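MaoC-like dehydratase (Rhodospirillum rubrum, PDB 3EXZ) probably catalyses the hydration or dehydration of acyl thioester substrates, as a lyase of the MaoC family built on the hot dog fold. Local coordinates at residues K27-E32 against A54-H59; L73-G78 against A138-F143; L105-S110 against D115-T120. All coordinates share one frame; numbering follows the deposited sequence.

Contact 1: K27-E32 against A54-H59; sequences KAFAGE and AASGWH
Phe29 and His59 make an offset stack, with ring centroids 4.6 Å apart and planes only 8° from parallel. The side chains run antiparallel, so each ring overlaps the base of the other. Phe29 CB stands 3.7 Å from the His59 ring centroid, almost on its normal; His59 CA sits over the Phe29 ring at the same distance from that centroid, displaced toward the rim. These reciprocal CH-pi contacts depend on similar torsions: both CG atoms are trans to their own backbone N (chi1 -175° in Phe29), which brings the imidazole under Phe29 CB and the phenyl over His59 CA. Between them the tightest approach is Phe29 CD2 to His59 CB, 3.4 Å.

Apolar packing continues at the far end of the phenyl, where Phe29 CE2 meets Trp58 CB at 4.3 Å. With an alanine in place of Phe29 the stack is gone, and the imidazole of His59 would probably be freer to turn, with a gap left beside Trp58 CB.

The polar interactions run within the second segment. Ser56 is the N-cap of helix 57-72: its OG accepts from Trp58 N at 3.1 Å, and the same hydroxyl is hydrogen-bonded to Asp34. Asp34 and His39 have the spacing of the motif of MaoC-type hydratases, consistent with an active-site region close by.

Helix 23-33 thus rests against the first turn of the long helix 57-72. Helix 37-40 flanks Ala30, and Phe29 also packs on Phe29 of the second subunit.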
loop_
_atom_site.group_PDB
_atom_site.type_symbol
_atom_site.label_atom_id
_atom_site.label_comp_id
_atom_site.label_asym_id
_atom_site.label_seq_id
_atom_site.Cartn_x
_atom_site.Cartn_y
_atom_site.Cartn_z
ATOM N N LYS A 27 3.721 -2.341 -16.340
ATOM C CA LYS A 27 5.007 -1.681 -16.621
ATOM C C LYS A 27 4.960 -0.170 -16.408
ATOM O O LYS A 27 5.920 0.428 -15.906
ATOM C CB LYS A 27 5.447 -2.006 -18.050
ATOM C CG LYS A 27 5.590 -3.496 -18.297
ATOM C CD LYS A 27 6.004 -3.791 -19.724
ATOM C CE LYS A 27 6.207 -5.283 -19.923
ATOM N NZ LYS A 27 6.341 -5.652 -21.357
ATOM N N ALA A 28 3.851 0.451 -16.804
ATOM C CA ALA A 28 3.671 1.889 -16.603
ATOM C C ALA A 28 3.719 2.190 -15.086
ATOM O O ALA A 28 4.476 3.058 -14.651
ATOM C CB ALA A 28 2.328 2.349 -17.207
ATOM N N PHE A 29 2.926 1.491 -14.274
ATOM C CA PHE A 29 2.976 1.745 -12.832
ATOM C C PHE A 29 4.348 1.375 -12.227
ATOM O O PHE A 29 4.920 2.138 -11.451
ATOM C CB PHE A 29 1.910 0.956 -12.086
ATOM C CG PHE A 29 1.820 1.268 -10.615
ATOM C CD1 PHE A 29 0.888 2.181 -10.141
ATOM C CD2 PHE A 29 2.706 0.678 -9.713
ATOM C CE1 PHE A 29 0.791 2.451 -8.773
ATOM C CE2 PHE A 29 2.615 0.942 -8.348
ATOM C CZ PHE A 29 1.674 1.849 -7.879
ATOM N N ALA A 30 4.873 0.207 -12.585
ATOM C CA ALA A 30 6.167 -0.241 -12.057
ATOM C C ALA A 30 7.279 0.749 -12.421
ATOM O O ALA A 30 8.058 1.159 -11.556
ATOM C CB ALA A 30 6.487 -1.642 -12.585
ATOM N N GLY A 31 7.336 1.127 -13.697
ATOM C CA GLY A 31 8.325 2.087 -14.163
ATOM C C GLY A 31 8.333 3.371 -13.347
ATOM O O GLY A 31 9.380 4.010 -13.189
ATOM N N GLU A 32 7.180 3.759 -12.814
ATOM C CA GLU A 32 7.125 4.978 -12.022
ATOM C C GLU A 32 7.320 4.774 -10.513
ATOM O O GLU A 32 7.999 5.571 -9.876
ATOM C CB GLU A 32 5.794 5.726 -12.251
ATOM C CG GLU A 32 5.742 7.087 -11.546
ATOM C CD GLU A 32 4.486 7.891 -11.835
ATOM O OE1 GLU A 32 3.551 7.344 -12.455
ATOM O OE2 GLU A 32 4.443 9.082 -11.447
ATOM N N ALA A 54 4.717 -10.028 -13.118
ATOM C CA ALA A 54 3.763 -9.906 -12.028
ATOM C C ALA A 54 3.655 -8.412 -11.750
ATOM O O ALA A 54 4.572 -7.638 -12.051
ATOM C CB ALA A 54 4.214 -10.648 -10.788
ATOM N N ALA A 55 2.515 -7.989 -11.226
ATOM C CA ALA A 55 2.336 -6.587 -10.906
ATOM C C ALA A 55 2.948 -6.320 -9.529
ATOM O O ALA A 55 3.095 -7.227 -8.705
ATOM C CB ALA A 55 0.836 -6.236 -10.897
ATOM N N SER A 56 3.356 -5.079 -9.308
ATOM C CA SER A 56 3.878 -4.675 -8.011
ATOM C C SER A 56 2.726 -4.831 -6.987
ATOM O O SER A 56 1.559 -4.554 -7.301
ATOM C CB SER A 56 4.279 -3.198 -8.061
ATOM O OG SER A 56 4.514 -2.673 -6.767
ATOM N N GLY A 57 3.055 -5.292 -5.781
ATOM C CA GLY A 57 2.062 -5.414 -4.729
ATOM C C GLY A 57 1.441 -4.034 -4.505
ATOM O O GLY A 57 0.258 -3.931 -4.166
ATOM N N TRP A 58 2.228 -2.973 -4.734
ATOM C CA TRP A 58 1.754 -1.596 -4.554
ATOM C C TRP A 58 0.832 -1.132 -5.673
ATOM O O TRP A 58 0.045 -0.202 -5.501
ATOM C CB TRP A 58 2.949 -0.670 -4.365
ATOM C CG TRP A 58 3.730 -1.106 -3.189
ATOM C CD1 TRP A 58 4.950 -1.723 -3.194
ATOM C CD2 TRP A 58 3.313 -1.041 -1.827
ATOM N NE1 TRP A 58 5.327 -2.035 -1.911
ATOM C CE2 TRP A 58 4.345 -1.615 -1.047
ATOM C CE3 TRP A 58 2.187 -0.517 -1.177
ATOM C CZ2 TRP A 58 4.267 -1.715 0.347
ATOM C CZ3 TRP A 58 2.108 -0.614 0.214
ATOM C CH2 TRP A 58 3.142 -1.206 0.958
ATOM N N HIS A 59 0.922 -1.806 -6.815
ATOM C CA HIS A 59 0.055 -1.506 -7.951
ATOM C C HIS A 59 -1.295 -2.196 -7.628
ATOM O O HIS A 59 -2.367 -1.609 -7.806
ATOM C CB HIS A 59 0.675 -2.052 -9.239
ATOM C CG HIS A 59 -0.129 -1.761 -10.463
ATOM N ND1 HIS A 59 0.090 -2.404 -11.660
ATOM C CD2 HIS A 59 -1.133 -0.877 -10.687
ATOM C CE1 HIS A 59 -0.743 -1.933 -12.570
ATOM N NE2 HIS A 59 -1.495 -1.003 -12.006
#

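Contact 2: L73-G78 against A138-F143; sequences LPLAQG and AKVVVF
Leu75 and Gln77 carry the loop side of this contact, Leu75 meeting two valines of strand 138-143 and Gln77 meeting Phe143 at the strand's end. Leu73, the first residue to leave helical angles after helix 57-72, begins the approach; its carbonyl O accepts a weak bond from Leu75 N.

Leu75 then turns its side chain onto the strand. Its CD2 methyl reaches tip to tip toward Val140 CG1, 4.1 Å away, and lies 4.2 Å from Val142 CG2. One methyl therefore touches two valines at every-other positions of the strand, Val141 lying between them, a purely apolar contact at van der Waals distance. The leucine takes an uncommon shape for this, with chi2 of 21° close to eclipsed, a sign of some strain or of an uncertain fit.

From Leu75 to Gly78 the chain makes a type I turn, closed by Gly78 N to Leu75 O at 3.3 Å. At its third position Gln77 has an extended chain beyond CG (chi2 -175°), which carries the amide across to Phe143. OE1 comes within 3.2 Å of Phe143 CB, and the amide plane stands nearly upright to the phenyl, 86° apart. The touch is packing, without a hydrogen bond. Gly78 ends the turn at backbone angles where a CB would press against the carbonyl O of Gln77.

The loop thereby leads from the central helix of the hot dog fold to strand 81-87, passing over strand 132-143, which lies between strands 116-126 and 81-87. Pro74 and Ala76 are tied by backbone bonds to Leu3, Val142 also packs on Val119 of strand 116-126, and Phe143 touches Leu49 of the second subunit.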
loop_
_atom_site.group_PDB
_atom_site.type_symbol
_atom_site.label_atom_id
_atom_site.label_comp_id
_atom_site.label_asym_id
_atom_site.label_seq_id
_atom_site.Cartn_x
_atom_site.Cartn_y
_atom_site.Cartn_z
ATOM N N LEU A 73 -16.549 -0.167 -1.426
ATOM C CA LEU A 73 -16.902 0.295 -0.094
ATOM C C LEU A 73 -17.582 1.639 -0.332
ATOM O O LEU A 73 -16.942 2.690 -0.517
ATOM C CB LEU A 73 -15.648 0.441 0.800
ATOM C CG LEU A 73 -15.736 -0.092 2.244
ATOM C CD1 LEU A 73 -14.636 0.558 3.067
ATOM C CD2 LEU A 73 -17.094 0.210 2.866
ATOM N N PRO A 74 -18.923 1.619 -0.355
ATOM C CA PRO A 74 -19.814 2.752 -0.589
ATOM C C PRO A 74 -20.015 3.774 0.516
ATOM O O PRO A 74 -21.136 4.204 0.737
ATOM C CB PRO A 74 -21.146 2.100 -0.963
ATOM C CG PRO A 74 -20.839 0.608 -1.081
ATOM C CD PRO A 74 -19.716 0.402 -0.128
ATOM N N LEU A 75 -18.935 4.172 1.174
ATOM C CA LEU A 75 -19.032 5.140 2.257
ATOM C C LEU A 75 -19.365 6.531 1.741
ATOM O O LEU A 75 -18.683 7.047 0.855
ATOM C CB LEU A 75 -17.720 5.155 3.042
ATOM C CG LEU A 75 -17.552 4.295 4.312
ATOM C CD1 LEU A 75 -18.552 3.140 4.378
ATOM C CD2 LEU A 75 -16.115 3.791 4.356
ATOM N N ALA A 76 -20.399 7.147 2.308
ATOM C CA ALA A 76 -20.830 8.466 1.857
ATOM C C ALA A 76 -19.797 9.564 2.044
ATOM O O ALA A 76 -19.659 10.449 1.191
ATOM C CB ALA A 76 -22.144 8.853 2.546
ATOM N N GLN A 77 -19.063 9.498 3.149
ATOM C CA GLN A 77 -18.054 10.507 3.427
ATOM C C GLN A 77 -16.632 10.109 3.035
ATOM O O GLN A 77 -15.658 10.750 3.440
ATOM C CB GLN A 77 -18.132 10.931 4.898
ATOM C CG GLN A 77 -19.492 11.497 5.292
ATOM C CD GLN A 77 -19.500 12.022 6.713
ATOM O OE1 GLN A 77 -19.256 11.278 7.660
ATOM N NE2 GLN A 77 -19.774 13.311 6.867
ATOM N N GLY A 78 -16.519 9.050 2.243
ATOM C CA GLY A 78 -15.213 8.634 1.772
ATOM C C GLY A 78 -14.528 7.583 2.601
ATOM O O GLY A 78 -15.047 7.167 3.636
ATOM N N ALA A 138 -8.030 -3.360 7.046
ATOM C CA ALA A 138 -7.881 -1.944 7.343
ATOM C C ALA A 138 -8.781 -1.392 8.428
ATOM O O ALA A 138 -9.866 -1.914 8.667
ATOM C CB ALA A 138 -8.118 -1.131 6.032
ATOM N N LYS A 139 -8.312 -0.348 9.100
ATOM C CA LYS A 139 -9.133 0.326 10.095
ATOM C C LYS A 139 -9.494 1.664 9.431
ATOM O O LYS A 139 -8.623 2.479 9.104
ATOM C CB LYS A 139 -8.369 0.556 11.394
ATOM C CG LYS A 139 -8.079 -0.731 12.150
ATOM C CD LYS A 139 -7.130 -0.481 13.310
ATOM C CE LYS A 139 -7.023 -1.706 14.212
ATOM N NZ LYS A 139 -8.368 -2.246 14.582
ATOM N N VAL A 140 -10.788 1.874 9.229
ATOM C CA VAL A 140 -11.297 3.070 8.576
ATOM C C VAL A 140 -12.066 3.913 9.589
ATOM O O VAL A 140 -12.657 3.378 10.529
ATOM C CB VAL A 140 -12.202 2.647 7.372
ATOM C CG1 VAL A 140 -12.715 3.855 6.626
ATOM C CG2 VAL A 140 -11.408 1.754 6.434
ATOM N N VAL A 141 -12.026 5.231 9.411
ATOM C CA VAL A 141 -12.728 6.145 10.302
ATOM C C VAL A 141 -14.071 6.481 9.669
ATOM O O VAL A 141 -14.135 7.108 8.607
ATOM C CB VAL A 141 -11.945 7.461 10.521
ATOM C CG1 VAL A 141 -12.574 8.244 11.666
ATOM C CG2 VAL A 141 -10.483 7.158 10.812
ATOM N N VAL A 142 -15.141 6.059 10.329
ATOM C CA VAL A 142 -16.482 6.302 9.831
ATOM C C VAL A 142 -17.363 7.087 10.797
ATOM O O VAL A 142 -17.578 6.677 11.943
ATOM C CB VAL A 142 -17.208 4.972 9.509
ATOM C CG1 VAL A 142 -18.561 5.263 8.878
ATOM C CG2 VAL A 142 -16.356 4.114 8.582
ATOM N N PHE A 143 -17.865 8.220 10.323
ATOM C CA PHE A 143 -18.752 9.074 11.106
ATOM C C PHE A 143 -20.225 8.741 10.810
ATOM O O PHE A 143 -20.552 8.185 9.757
ATOM C CB PHE A 143 -18.528 10.547 10.735
ATOM C CG PHE A 143 -17.199 11.090 11.164
ATOM C CD1 PHE A 143 -17.090 11.878 12.304
ATOM C CD2 PHE A 143 -16.055 10.830 10.420
ATOM C CE1 PHE A 143 -15.852 12.381 12.709
ATOM C CE2 PHE A 143 -14.814 11.327 10.818
ATOM C CZ PHE A 143 -14.716 12.112 11.958
#

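Contact 3: L105-S110 against D115-T120; sequences LAITPS and DRAIVT
Thr120 lies against Leu105 and Ala106 in the antiparallel beta hairpin of strands 97-109 and 116-126, two neighbouring strands of the hot dog sheet. Its CB stands 3.9 Å from Ala106 O. The side chain then forks: CG2, trans to the backbone N, packs on Leu105 CB at 4.0 Å, while OG1, swung beside that N (chi1 -61°), passes near Ala106 CB and meets a water at 2.8 Å. The same water donates to Ile118 O at a doubtfully short distance and interacts weakly with Ala106 O and Thr108 OG1, linking the two strands on this surface-facing side.

Backbone bonds fix the register. Leu105 N to Thr120 O is nearly straight. Thr108 and Ile118 form a hydrogen-bonded pair, though Ile118 N approaches Thr108 O from well above the carbonyl plane. On the other face Ile107 CG1 runs beside Val119 CG1, 4.2 Å apart, and Ile107 CG2 meets Ala117 CB at 4.0 Å. This apolar face is backed by Leu5 and Leu8.

Toward the turn the strands close in, with Pro109 CA 3.5 Å from Ala117 CB. Ser110 OG bonds to Arg113 N in the turn, and Ser110 N donates to Arg116 O over 3.0 Å at 175°, the hydrogen bond between these segments nearest the turn.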
loop_
_atom_site.group_PDB
_atom_site.type_symbol
_atom_site.label_atom_id
_atom_site.label_comp_id
_atom_site.label_asym_id
_atom_site.label_seq_id
_atom_site.Cartn_x
_atom_site.Cartn_y
_atom_site.Cartn_z
ATOM N N LEU A 105 -15.463 -6.540 10.062
ATOM C CA LEU A 105 -15.100 -7.483 11.116
ATOM C C LEU A 105 -15.403 -6.958 12.502
ATOM O O LEU A 105 -15.602 -7.733 13.439
ATOM C CB LEU A 105 -13.601 -7.821 11.035
ATOM C CG LEU A 105 -13.044 -8.501 9.774
ATOM C CD1 LEU A 105 -11.641 -9.044 10.059
ATOM C CD2 LEU A 105 -13.971 -9.637 9.354
ATOM N N ALA A 106 -15.426 -5.636 12.623
ATOM C CA ALA A 106 -15.687 -4.993 13.899
ATOM C C ALA A 106 -15.966 -3.494 13.752
ATOM O O ALA A 106 -15.482 -2.852 12.815
ATOM C CB ALA A 106 -14.478 -5.202 14.842
ATOM N N ILE A 107 -16.773 -2.957 14.669
ATOM C CA ILE A 107 -17.098 -1.527 14.722
ATOM C C ILE A 107 -16.739 -1.120 16.153
ATOM O O ILE A 107 -17.222 -1.715 17.122
ATOM C CB ILE A 107 -18.587 -1.237 14.443
ATOM C CG1 ILE A 107 -18.890 -1.490 12.966
ATOM C CG2 ILE A 107 -18.905 0.212 14.790
ATOM C CD1 ILE A 107 -19.965 -2.525 12.755
ATOM N N THR A 108 -15.900 -0.101 16.291
ATOM C CA THR A 108 -15.433 0.319 17.596
ATOM C C THR A 108 -15.542 1.820 17.746
ATOM O O THR A 108 -14.622 2.568 17.394
ATOM C CB THR A 108 -13.960 -0.150 17.792
ATOM O OG1 THR A 108 -13.899 -1.583 17.675
ATOM C CG2 THR A 108 -13.421 0.260 19.151
ATOM N N PRO A 109 -16.682 2.281 18.274
ATOM C CA PRO A 109 -16.931 3.709 18.474
ATOM C C PRO A 109 -15.886 4.390 19.335
ATOM O O PRO A 109 -15.293 3.774 20.219
ATOM C CB PRO A 109 -18.335 3.746 19.095
ATOM C CG PRO A 109 -18.514 2.389 19.705
ATOM C CD PRO A 109 -17.802 1.456 18.763
ATOM N N SER A 110 -15.645 5.662 19.040
ATOM C CA SER A 110 -14.696 6.450 19.804
ATOM C C SER A 110 -15.385 6.857 21.115
ATOM O O SER A 110 -16.504 7.384 21.109
ATOM C CB SER A 110 -14.282 7.698 19.014
ATOM O OG SER A 110 -13.500 8.577 19.805
ATOM N N ASP A 115 -19.327 10.646 17.682
ATOM C CA ASP A 115 -19.928 10.792 16.367
ATOM C C ASP A 115 -19.161 10.017 15.287
ATOM O O ASP A 115 -19.436 10.172 14.093
ATOM C CB ASP A 115 -20.033 12.277 15.970
ATOM C CG ASP A 115 -18.681 12.956 15.831
ATOM O OD1 ASP A 115 -17.713 12.533 16.497
ATOM O OD2 ASP A 115 -18.604 13.932 15.053
ATOM N N ARG A 116 -18.235 9.157 15.709
ATOM C CA ARG A 116 -17.417 8.389 14.779
ATOM C C ARG A 116 -16.942 7.084 15.420
ATOM O O ARG A 116 -16.958 6.942 16.642
ATOM C CB ARG A 116 -16.209 9.229 14.361
ATOM C CG ARG A 116 -15.187 9.397 15.465
ATOM C CD ARG A 116 -13.867 9.886 14.924
ATOM N NE ARG A 116 -13.709 11.325 15.081
ATOM C CZ ARG A 116 -12.627 12.000 14.712
ATOM N NH1 ARG A 116 -11.605 11.364 14.150
ATOM N NH2 ARG A 116 -12.560 13.308 14.918
ATOM N N ALA A 117 -16.515 6.146 14.581
ATOM C CA ALA A 117 -16.042 4.841 15.031
ATOM C C ALA A 117 -14.940 4.352 14.109
ATOM O O ALA A 117 -14.814 4.829 12.980
ATOM C CB ALA A 117 -17.206 3.826 15.002
ATOM N N ILE A 118 -14.126 3.421 14.604
ATOM C CA ILE A 118 -13.085 2.818 13.783
ATOM C C ILE A 118 -13.683 1.478 13.344
ATOM O O ILE A 118 -13.973 0.602 14.165
ATOM C CB ILE A 118 -11.772 2.623 14.563
ATOM C CG1 ILE A 118 -11.015 3.952 14.591
ATOM C CG2 ILE A 118 -10.931 1.536 13.914
ATOM C CD1 ILE A 118 -9.822 3.950 15.514
ATOM N N VAL A 119 -13.902 1.349 12.038
ATOM C CA VAL A 119 -14.480 0.147 11.456
ATOM C C VAL A 119 -13.387 -0.688 10.809
ATOM O O VAL A 119 -12.664 -0.207 9.931
ATOM C CB VAL A 119 -15.550 0.501 10.375
ATOM C CG1 VAL A 119 -16.214 -0.772 9.844
ATOM C CG2 VAL A 119 -16.598 1.447 10.962
ATOM N N THR A 120 -13.264 -1.932 11.257
ATOM C CA THR A 120 -12.271 -2.845 10.715
ATOM C C THR A 120 -12.841 -3.522 9.469
ATOM O O THR A 120 -13.771 -4.326 9.551
ATOM C CB THR A 120 -11.876 -3.921 11.750
ATOM O OG1 THR A 120 -11.304 -3.288 12.903
ATOM C CG2 THR A 120 -10.852 -4.871 11.160
HETATM O O HOH W 1 -12.772 -1.525 14.509
#

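Contacts 2 and 3 meet where strand 132-143 pairs with strand 116-126, their centres 10 Å apart: Val119 N probably bonds to Val140 O (2.8 Å) and Ala117 N to Val142 O (2.9 Å), so the hairpin of contact 3 flanks the strand on which the loop of contact 2 rests. Along the chain contact 3 is nested inside the loop that contact 2 closes. Contact 1 lies across the chain's centre, 26 Å centre to centre from contact 2 and 33 Å from contact 3, beside Asp34 and His39, where the active site probably lies. Helix 57-72 spans the gap, starting in contact 1 and ending just before contact 2.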